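Local coordinates for protein trehalose monomycolate exporter MmpL3 (Mycobacterium tuberculosis, PDB 7NVH) that probably exports trehalose monomycolate, the mycolic acid carrier for the mycobacterial cell envelope, across the inner membrane as an RND-type transporter, at residues I15-M20 and I326-A331. Sequence-based numbering, arbitrary orientation.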
loop_
_atom_site.group_PDB
_atom_site.type_symbol
_atom_site.label_atom_id
_atom_site.label_comp_id
_atom_site.label_asym_id
_atom_site.label_seq_id
_atom_site.Cartn_x
_atom_site.Cartn_y
_atom_site.Cartn_z
ATOM N N ILE A 15 3.089 -21.629 29.388
ATOM C CA ILE A 15 2.030 -20.633 29.495
ATOM C C ILE A 15 2.212 -19.493 28.506
ATOM O O ILE A 15 1.280 -18.712 28.298
ATOM C CB ILE A 15 1.955 -20.102 30.940
ATOM C CG1 ILE A 15 2.052 -21.259 31.929
ATOM C CG2 ILE A 15 0.654 -19.373 31.185
ATOM C CD1 ILE A 15 2.078 -20.821 33.372
ATOM N N VAL A 16 3.380 -19.379 27.879
ATOM C CA VAL A 16 3.568 -18.395 26.823
ATOM C C VAL A 16 3.412 -19.027 25.444
ATOM O O VAL A 16 3.063 -18.321 24.485
ATOM C CB VAL A 16 4.943 -17.704 26.945
ATOM C CG1 VAL A 16 6.053 -18.722 26.888
ATOM C CG2 VAL A 16 5.126 -16.629 25.885
ATOM N N ILE A 17 3.624 -20.337 25.321
ATOM C CA ILE A 17 3.428 -21.030 24.053
ATOM C C ILE A 17 2.000 -21.519 23.880
ATOM O O ILE A 17 1.627 -21.914 22.765
ATOM C CB ILE A 17 4.405 -22.217 23.914
ATOM C CG1 ILE A 17 4.643 -22.556 22.444
ATOM C CG2 ILE A 17 3.873 -23.435 24.646
ATOM C CD1 ILE A 17 5.687 -23.620 22.240
ATOM N N GLY A 18 1.192 -21.509 24.936
ATOM C CA GLY A 18 -0.186 -21.947 24.840
ATOM C C GLY A 18 -1.192 -20.821 24.955
ATOM O O GLY A 18 -2.367 -20.997 24.623
ATOM N N VAL A 19 -0.749 -19.661 25.427
ATOM C CA VAL A 19 -1.596 -18.481 25.510
ATOM C C VAL A 19 -1.385 -17.559 24.319
ATOM O O VAL A 19 -2.348 -17.048 23.745
ATOM C CB VAL A 19 -1.350 -17.736 26.839
ATOM C CG1 VAL A 19 -1.968 -16.350 26.802
ATOM C CG2 VAL A 19 -1.911 -18.536 28.002
ATOM N N MET A 20 -0.131 -17.348 23.927
ATOM C CA MET A 20 0.140 -16.502 22.777
ATOM C C MET A 20 -0.118 -17.214 21.459
ATOM O O MET A 20 -0.079 -16.566 20.408
ATOM C CB MET A 20 1.576 -15.991 22.828
ATOM C CG MET A 20 1.730 -14.698 23.602
ATOM S SD MET A 20 1.376 -13.263 22.582
ATOM C CE MET A 20 2.445 -13.597 21.193
ATOM N N ILE A 326 9.650 -12.742 20.244
ATOM C CA ILE A 326 10.269 -12.683 21.566
ATOM C C ILE A 326 9.510 -13.466 22.630
ATOM O O ILE A 326 10.023 -13.609 23.751
ATOM C CB ILE A 326 10.462 -11.225 22.037
ATOM C CG1 ILE A 326 9.155 -10.658 22.588
ATOM C CG2 ILE A 326 11.024 -10.368 20.919
ATOM C CD1 ILE A 326 9.278 -9.247 23.114
ATOM N N THR A 327 8.317 -13.980 22.329
ATOM C CA THR A 327 7.545 -14.732 23.310
ATOM C C THR A 327 7.412 -16.206 22.947
ATOM O O THR A 327 7.794 -17.075 23.734
ATOM C CB THR A 327 6.151 -14.117 23.463
ATOM O OG1 THR A 327 5.598 -13.873 22.167
ATOM C CG2 THR A 327 6.226 -12.807 24.223
ATOM N N VAL A 328 6.871 -16.511 21.769
ATOM C CA VAL A 328 6.604 -17.897 21.408
ATOM C C VAL A 328 7.873 -18.577 20.922
ATOM O O VAL A 328 8.201 -19.689 21.350
ATOM C CB VAL A 328 5.492 -17.968 20.347
ATOM C CG1 VAL A 328 5.380 -19.373 19.792
ATOM C CG2 VAL A 328 4.176 -17.528 20.939
ATOM N N LEU A 329 8.598 -17.922 20.019
ATOM C CA LEU A 329 9.790 -18.537 19.441
ATOM C C LEU A 329 10.843 -18.878 20.487
ATOM O O LEU A 329 11.399 -19.988 20.424
ATOM C CB LEU A 329 10.348 -17.632 18.339
ATOM C CG LEU A 329 11.449 -18.243 17.479
ATOM C CD1 LEU A 329 10.944 -19.498 16.798
ATOM C CD2 LEU A 329 11.917 -17.239 16.452
ATOM N N PRO A 330 11.177 -18.009 21.450
ATOM C CA PRO A 330 12.086 -18.453 22.519
ATOM C C PRO A 330 11.542 -19.628 23.307
ATOM O O PRO A 330 12.313 -20.508 23.699
ATOM C CB PRO A 330 12.235 -17.199 23.387
ATOM C CG PRO A 330 12.007 -16.086 22.447
ATOM C CD PRO A 330 10.891 -16.571 21.576
ATOM N N ALA A 331 10.230 -19.680 23.538
ATOM C CA ALA A 331 9.649 -20.836 24.213
ATOM C C ALA A 331 9.726 -22.081 23.340
ATOM O O ALA A 331 10.033 -23.174 23.831
ATOM C CB ALA A 331 8.203 -20.542 24.605
#
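Thr327 OG1 meets the methyl end of Met20 while making a weak hydrogen bond to Leu324 O in the preceding turn of its own helix. Met20 CE lies 3.3 Å from this hydroxyl oxygen, brought there by a chain that bends at both chi2 and chi3 and crosses the threonine at about a right angle. Nearer its root, Met20 CB rests on Val328 CG2, 3.6 Å away.

Val16 points toward the helix and sets its two methyls on different residues. Its CG2 comes to 3.5 Å from Thr327 O and also touches Thr327 CB, whereas CG1, turned between N and the carbonyl carbon (chi1 58°), reaches Ala331 CB at 3.6 Å.

In the RND permease fold this apolar seam joins residues 15-20, in the loop after helix 2-11 and probably at the start of the first transmembrane span, to the long helix 305-336, probably the sixth transmembrane helix. The helix is kinked at Pro330, whose ring nitrogen cannot donate to Ile326 O; that carbonyl instead accepts a hydrogen bond from Trp5 NE1 of helix 2-11.

The closest pair of alpha carbons is Ile17 CA and Val328 CA, 5.2 Å apart. Ile17 brings CG1 to 4.2 Å from Val328 CG1 and sets its CB beside the Ala331 methyl, and the same side chain also touches Cys332 and Ile335 farther along the helix.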